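Local atomic coordinates of alcohol dehydrogenase, zinc-containing (Streptococcus pneumoniae serotype 2, PDB entry 5YLN), a protein that probably catalyses the NAD+-dependent oxidation of alcohols as a zinc-containing dehydrogenase of the medium-chain type, binding zinc at two sites in each chain. Residues A[86-91]-A[134-139]; A[104-109]-A[294-299]; A[187-192]-A[213-218]. One frame throughout, in Å; residues are numbered along the deposited sequence.

Contact 1. Residues A[86-91]-A[134-139]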
# COMPACT_ATOMS: atom_id res chain seq x y z
N VAL A 86 -24.93 26.28 0.30
CA VAL A 86 -24.29 24.99 0.58
C VAL A 86 -23.13 24.71 -0.37
O VAL A 86 -23.04 25.24 -1.48
CB VAL A 86 -25.32 23.83 0.54
CG1 VAL A 86 -26.33 23.96 1.70
CG2 VAL A 86 -26.01 23.76 -0.80
N LEU A 87 -22.21 23.88 0.12
CA LEU A 87 -21.13 23.31 -0.66
C LEU A 87 -21.57 21.97 -1.26
O LEU A 87 -22.26 21.18 -0.61
CB LEU A 87 -19.89 23.11 0.20
CG LEU A 87 -18.84 22.11 -0.30
CD1 LEU A 87 -17.82 22.74 -1.25
CD2 LEU A 87 -18.15 21.39 0.86
N ILE A 88 -21.14 21.72 -2.49
CA ILE A 88 -21.44 20.47 -3.18
C ILE A 88 -20.13 19.71 -3.35
O ILE A 88 -19.19 20.19 -3.99
CB ILE A 88 -22.12 20.69 -4.54
CG1 ILE A 88 -23.20 21.77 -4.45
CG2 ILE A 88 -22.72 19.38 -5.05
CD1 ILE A 88 -23.01 22.89 -5.44
N SER A 89 -20.09 18.51 -2.77
CA SER A 89 -18.95 17.62 -2.94
C SER A 89 -18.89 17.07 -4.36
O SER A 89 -19.91 16.91 -5.03
CB SER A 89 -19.03 16.46 -1.92
OG SER A 89 -18.15 15.42 -2.26
N CYS A 90 -17.67 16.78 -4.83
CA CYS A 90 -17.53 16.18 -6.15
C CYS A 90 -18.05 14.75 -6.21
O CYS A 90 -18.23 14.22 -7.30
CB CYS A 90 -16.06 16.24 -6.61
SG CYS A 90 -14.90 15.30 -5.57
N VAL A 91 -18.32 14.14 -5.06
CA VAL A 91 -18.71 12.74 -4.96
C VAL A 91 -20.12 12.65 -4.38
O VAL A 91 -20.41 13.28 -3.36
CB VAL A 91 -17.72 11.96 -4.07
CG1 VAL A 91 -18.33 10.65 -3.61
CG2 VAL A 91 -16.40 11.72 -4.83
N ASP A 134 -28.99 14.99 0.83
CA ASP A 134 -28.69 14.97 2.26
C ASP A 134 -27.27 14.51 2.53
O ASP A 134 -26.67 14.89 3.55
CB ASP A 134 -29.70 14.07 2.99
CG ASP A 134 -30.94 14.82 3.43
OD1 ASP A 134 -30.83 16.03 3.71
OD2 ASP A 134 -32.03 14.22 3.49
N ASN A 135 -26.69 13.69 1.65
CA ASN A 135 -25.34 13.18 1.85
C ASN A 135 -24.31 13.79 0.91
O ASN A 135 -23.12 13.46 1.01
CB ASN A 135 -25.32 11.66 1.73
CG ASN A 135 -26.30 10.99 2.67
OD1 ASN A 135 -26.06 10.92 3.87
ND2 ASN A 135 -27.39 10.50 2.13
N THR A 136 -24.72 14.67 -0.00
CA THR A 136 -23.80 15.27 -0.96
C THR A 136 -23.58 16.76 -0.71
O THR A 136 -22.55 17.29 -1.12
CB THR A 136 -24.33 15.03 -2.38
OG1 THR A 136 -24.50 13.62 -2.56
CG2 THR A 136 -23.38 15.57 -3.49
N LEU A 137 -24.49 17.42 -0.00
CA LEU A 137 -24.41 18.85 0.28
C LEU A 137 -23.92 19.08 1.71
O LEU A 137 -24.16 18.27 2.60
CB LEU A 137 -25.77 19.51 0.10
CG LEU A 137 -26.43 19.40 -1.28
CD1 LEU A 137 -27.77 20.14 -1.29
CD2 LEU A 137 -25.50 19.98 -2.32
N TYR A 138 -23.24 20.21 1.92
CA TYR A 138 -22.82 20.64 3.24
C TYR A 138 -23.21 22.10 3.45
O TYR A 138 -22.98 22.94 2.58
CB TYR A 138 -21.31 20.48 3.42
CG TYR A 138 -20.89 19.04 3.46
CD1 TYR A 138 -20.89 18.32 4.65
CD2 TYR A 138 -20.53 18.38 2.29
CE1 TYR A 138 -20.51 17.01 4.69
CE2 TYR A 138 -20.15 17.06 2.31
CZ TYR A 138 -20.15 16.37 3.52
OH TYR A 138 -19.78 15.05 3.56
N HIS A 139 -23.78 22.39 4.62
CA HIS A 139 -24.09 23.76 4.96
C HIS A 139 -22.80 24.57 5.09
O HIS A 139 -21.83 24.10 5.67
CB HIS A 139 -24.88 23.80 6.27
CG HIS A 139 -26.29 23.31 6.14
ND1 HIS A 139 -27.27 24.04 5.50
CD2 HIS A 139 -26.88 22.17 6.57
CE1 HIS A 139 -28.41 23.36 5.54
NE2 HIS A 139 -28.19 22.23 6.18

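Contact 2. Residues A[104-109]-A[294-299]. With ZN (zinc ion), chain F.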
# COMPACT_ATOMS: atom_id res chain seq x y z
N ILE A 104 -16.62 4.95 2.20
CA ILE A 104 -15.92 4.98 0.92
C ILE A 104 -16.87 5.52 -0.14
O ILE A 104 -17.30 4.79 -1.04
CB ILE A 104 -15.37 3.58 0.58
CG1 ILE A 104 -14.58 3.02 1.77
CG2 ILE A 104 -14.49 3.61 -0.67
CD1 ILE A 104 -14.14 1.60 1.56
N TYR A 105 -17.22 6.80 -0.03
CA TYR A 105 -18.24 7.36 -0.92
C TYR A 105 -17.79 7.35 -2.38
O TYR A 105 -18.63 7.37 -3.27
CB TYR A 105 -18.62 8.78 -0.49
CG TYR A 105 -19.08 8.87 0.96
CD1 TYR A 105 -19.84 7.85 1.54
CD2 TYR A 105 -18.73 9.96 1.76
CE1 TYR A 105 -20.26 7.92 2.86
CE2 TYR A 105 -19.14 10.03 3.09
CZ TYR A 105 -19.90 9.01 3.64
OH TYR A 105 -20.32 9.07 4.96
N ALA A 106 -16.47 7.30 -2.61
CA ALA A 106 -15.91 7.16 -3.94
C ALA A 106 -16.45 5.94 -4.68
O ALA A 106 -16.41 5.90 -5.92
CB ALA A 106 -14.38 7.09 -3.84
N HIS A 107 -16.97 4.93 -3.96
CA HIS A 107 -17.44 3.73 -4.63
C HIS A 107 -18.87 3.38 -4.26
O HIS A 107 -19.25 2.22 -4.29
CB HIS A 107 -16.48 2.58 -4.36
CG HIS A 107 -15.14 2.81 -4.99
ND1 HIS A 107 -14.91 2.59 -6.33
CD2 HIS A 107 -14.00 3.35 -4.49
CE1 HIS A 107 -13.66 2.94 -6.62
NE2 HIS A 107 -13.09 3.39 -5.52
N CYS A 108 -19.68 4.40 -3.96
CA CYS A 108 -21.11 4.19 -3.73
C CYS A 108 -21.74 3.48 -4.93
O CYS A 108 -21.49 3.82 -6.08
CB CYS A 108 -21.79 5.54 -3.47
SG CYS A 108 -23.59 5.47 -3.54
N GLU A 109 -22.58 2.48 -4.65
CA GLU A 109 -23.14 1.60 -5.68
C GLU A 109 -24.53 2.02 -6.16
O GLU A 109 -25.13 1.29 -6.95
CB GLU A 109 -23.21 0.15 -5.17
CG GLU A 109 -21.87 -0.42 -4.71
CD GLU A 109 -21.94 -1.89 -4.24
OE1 GLU A 109 -21.06 -2.68 -4.63
OE2 GLU A 109 -22.87 -2.25 -3.48
N THR A 294 -3.34 3.98 -3.63
CA THR A 294 -4.10 4.72 -4.61
C THR A 294 -5.45 5.08 -4.00
O THR A 294 -5.85 4.57 -2.95
CB THR A 294 -4.33 3.89 -5.88
OG1 THR A 294 -5.39 2.96 -5.62
CG2 THR A 294 -3.05 3.12 -6.27
N GLY A 295 -6.16 5.92 -4.71
CA GLY A 295 -7.53 6.18 -4.35
C GLY A 295 -8.17 7.28 -5.16
O GLY A 295 -7.50 8.15 -5.73
N LEU A 296 -9.48 7.20 -5.25
CA LEU A 296 -10.37 8.29 -5.63
C LEU A 296 -10.88 8.93 -4.34
O LEU A 296 -11.32 8.21 -3.43
CB LEU A 296 -11.54 7.75 -6.45
CG LEU A 296 -12.72 8.67 -6.76
CD1 LEU A 296 -12.21 9.88 -7.49
CD2 LEU A 296 -13.73 7.92 -7.61
N VAL A 297 -10.85 10.26 -4.27
CA VAL A 297 -11.32 10.95 -3.09
C VAL A 297 -12.74 10.49 -2.75
O VAL A 297 -13.54 10.17 -3.63
CB VAL A 297 -11.27 12.48 -3.30
CG1 VAL A 297 -12.39 12.94 -4.26
CG2 VAL A 297 -11.40 13.21 -1.96
N SER A 298 -13.04 10.42 -1.44
CA SER A 298 -14.41 10.15 -1.00
C SER A 298 -15.14 11.39 -0.50
O SER A 298 -16.36 11.49 -0.69
CB SER A 298 -14.41 9.09 0.12
OG SER A 298 -14.53 7.81 -0.45
N THR A 299 -14.40 12.33 0.09
CA THR A 299 -14.87 13.53 0.79
C THR A 299 -15.55 13.21 2.13
O THR A 299 -16.23 14.07 2.69
CB THR A 299 -15.78 14.43 -0.08
OG1 THR A 299 -17.08 13.84 -0.26
CG2 THR A 299 -15.17 14.65 -1.44
ZN ZN F . -23.84 4.39 -1.43

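Contact 3. Residues A[187-192]-A[213-218]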
# COMPACT_ATOMS: atom_id res chain seq x y z
N ALA A 187 -2.12 19.23 -1.47
CA ALA A 187 -1.50 18.28 -0.54
C ALA A 187 -0.49 18.96 0.37
O ALA A 187 -0.35 18.60 1.55
CB ALA A 187 -0.83 17.16 -1.33
N LEU A 188 0.27 19.92 -0.18
CA LEU A 188 1.23 20.67 0.61
C LEU A 188 0.55 21.41 1.76
O LEU A 188 1.04 21.41 2.89
CB LEU A 188 1.97 21.64 -0.30
CG LEU A 188 2.93 22.63 0.36
CD1 LEU A 188 4.06 21.91 1.12
CD2 LEU A 188 3.51 23.57 -0.71
N LEU A 189 -0.60 22.05 1.48
CA LEU A 189 -1.29 22.80 2.53
C LEU A 189 -1.79 21.87 3.63
O LEU A 189 -1.65 22.17 4.82
CB LEU A 189 -2.45 23.60 1.94
CG LEU A 189 -2.03 24.74 1.01
CD1 LEU A 189 -3.25 25.36 0.39
CD2 LEU A 189 -1.23 25.77 1.76
N THR A 190 -2.43 20.77 3.26
CA THR A 190 -3.01 19.91 4.27
C THR A 190 -1.98 19.02 4.96
O THR A 190 -2.23 18.58 6.09
CB THR A 190 -4.13 19.05 3.67
OG1 THR A 190 -3.60 18.19 2.64
CG2 THR A 190 -5.22 19.94 3.08
N ALA A 191 -0.83 18.76 4.33
CA ALA A 191 0.22 18.01 5.02
C ALA A 191 0.74 18.78 6.22
O ALA A 191 1.30 18.18 7.14
CB ALA A 191 1.41 17.70 4.09
N GLN A 192 0.63 20.11 6.19
CA GLN A 192 1.11 20.90 7.32
C GLN A 192 0.22 20.78 8.55
O GLN A 192 0.65 21.18 9.63
CB GLN A 192 1.25 22.36 6.89
CG GLN A 192 2.40 22.55 5.93
CD GLN A 192 2.39 23.90 5.21
OE1 GLN A 192 2.80 24.92 5.76
NE2 GLN A 192 1.94 23.91 3.96
N LEU A 213 7.30 27.04 -1.89
CA LEU A 213 7.93 27.62 -0.71
C LEU A 213 7.04 28.68 -0.07
O LEU A 213 6.94 28.75 1.16
CB LEU A 213 9.29 28.22 -1.07
CG LEU A 213 10.37 27.25 -1.59
CD1 LEU A 213 11.66 28.00 -1.94
CD2 LEU A 213 10.66 26.16 -0.59
N SER A 214 6.35 29.49 -0.89
CA SER A 214 5.39 30.44 -0.36
C SER A 214 4.30 29.74 0.44
O SER A 214 3.78 30.30 1.42
CB SER A 214 4.73 31.25 -1.48
OG SER A 214 5.48 32.40 -1.76
N PHE A 215 3.88 28.56 -0.01
CA PHE A 215 2.79 27.85 0.66
C PHE A 215 3.26 27.05 1.87
O PHE A 215 2.43 26.40 2.52
CB PHE A 215 2.09 26.91 -0.33
CG PHE A 215 1.12 27.60 -1.24
CD1 PHE A 215 1.28 28.93 -1.60
CD2 PHE A 215 0.02 26.90 -1.74
CE1 PHE A 215 0.37 29.55 -2.46
CE2 PHE A 215 -0.89 27.52 -2.60
CZ PHE A 215 -0.71 28.85 -2.96
N GLY A 216 4.54 27.07 2.20
CA GLY A 216 5.03 26.37 3.37
C GLY A 216 5.84 25.12 3.11
O GLY A 216 6.04 24.34 4.06
N ALA A 217 6.30 24.89 1.89
CA ALA A 217 7.32 23.87 1.69
C ALA A 217 8.60 24.31 2.37
O ALA A 217 8.95 25.49 2.39
CB ALA A 217 7.58 23.62 0.20
N THR A 218 9.33 23.34 2.91
CA THR A 218 10.60 23.64 3.58
C THR A 218 11.77 23.63 2.62
O THR A 218 12.74 24.37 2.84
CB THR A 218 10.84 22.66 4.74
OG1 THR A 218 11.08 21.34 4.23
CG2 THR A 218 9.60 22.63 5.67

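Contact 1. Residues A[86-91]-A[134-139]
Leu87 and Tyr138 form the hydrogen-bonded pair of a short antiparallel ladder between 86-88 and 137-139: Leu87 N donates to Tyr138 O at 2.7 Å and Tyr138 N to Leu87 O at 2.9 Å. A third bond, Ser89 N to Thr136 O at 3.2 Å, is nearly straight and prolongs the pairing one step beyond the strands, where the short helix 133-136 hands over to Leu137. Side chains pack on both faces. On one, Ile88 and Leu137 run alongside each other in the same direction, with Ile88 CG1 3.6 Å from Leu137 CD2; Val86 CG2 reaches the other methyl of that leucine, CD1, at 4.1 Å. On the opposite face Leu87 CD2 meets ring atom CD2 of Tyr138 at 4.1 Å, while Ser89 CB approaches the edge of the same ring. With OG anti to the backbone N (chi1 165°), Ser89 accepts from Val91 N, an ST turn just after the strand, and the hydroxyl is also bonded to Thr299. Further out, His139 is bonded through NE2 to Asn79 O and stacks on Phe80, and Thr302 and Pro303 of helix 302-310 border Tyr138. Strand 66-72 pairs with the other edge of 85-88, and 137-139 continues the mixed sheet of the GroES-like domain of zinc-containing alcohol dehydrogenases.

Contact 2. Residues A[104-109]-A[294-299]
Ser298 OG faces the backbone N-H groups that open the 3-10 turn at 105-106 and accepts from Ala106 N at 2.9 Å along an almost straight N-H (169°); Tyr105 N is equally near but badly angled. This is the tight part of the contact. The methyl of Ala106 is pressed against two successive carbonyls, 3.3 Å from Leu296 O and 3.2 Å from Val297 O, and 3.7 Å from Leu296 CG. Ser298 O lies at the edge of the Tyr105 ring, in its plane, 3.7 Å from CD2. On segment 294-299, Glu161 OE1 accepts from the backbone N of both Ser298 and Thr299. Two residues past Ala106, Cys108 SG, anti to its backbone N (chi1 167°), binds zinc at 2.4 Å; Cys94, Cys97 and Cys100 complete the four-cysteine site of the lobe characteristic of this dehydrogenase family. Segment 294-299 leaves strand 291-293, the outermost strand, within this chain, of the parallel sheet, so the turn joins that lobe to the other domain. Towards 107-109 the two segments part: Cys108 and Glu109 touch nothing of 294-299. Glu109, exposed, instead makes a salt bridge with Arg240 of the second subunit, and His107 NE2 and Leu296 N both bond to Asn289 OD1 of that subunit.

Contact 3. Residues A[187-192]-A[213-218]
Phe215, Leu188 and Leu189 supply most of the buried surface, and Gln192 ties their packing to the backbone. Leu188, with CG anti to the backbone N (chi1 174°), reaches the other segment with both methyls: CD2 lies 3.6 Å from Phe215 CB, while CD1 lies 3.8 Å from Ala217 N and 4.0 Å from Ala217 CB. Phe215 thus receives Leu188 at the root of its side chain and Leu189 at its ring. Leu189 CD2 comes to 3.9 Å from Phe215 CD2, approaching the ring obliquely, and the same methyl also lies near Phe215 O.

That carbonyl oxygen accepts from Gln192 NE2 at 2.9 Å (165° at the hydrogen). The second bond of NE2 runs back to Leu188 O, also 2.9 Å and straighter, from well above the carbonyl plane. Two acceptors, both close to the plane of the amide, fix the rotation of the amide. OE1 lies 3.6 Å from Gly216 CA. Gly216, with positive phi (108°), forms the Schellman motif that ends helix 206-214; a CB there would collide with Gln192 OE1, and with the carbonyl O of Phe215 at these backbone angles.

The Phe215 ring also has a cation-pi partner in Lys318 and touches Leu319. Leu188 and Gln192 both rest on Leu199 of strand 198-203, and Thr218 bonds to Leu199 where strand 219-222 begins. The last turns of helix 182-191 thus meet the turn that follows helix 206-214, beside strand 198-203 of the parallel, Rossmann-type sheet.

How the contacts relate
Contacts 1 and 2 adjoin, their centres about 14 Å apart, and interleave along the chain. Ser89 OG and Thr299 OG1, 2.8 Å apart, link them by a probable hydrogen bond, and Val91 of contact 1 packs on Tyr105, Val297 and Ser298 of contact 2. Together they join the GroES-like domain, the four-cysteine zinc lobe and the 294-299 loop. That loop also nears the other zinc, bound by Cys42 and His64: the side chain of Val297 is about 7 Å from it. Contact 3 stands apart in the Rossmann-type domain, its centre about 26 Å from contact 1 and 25 Å from contact 2, nested within the loop that contact 2 closes.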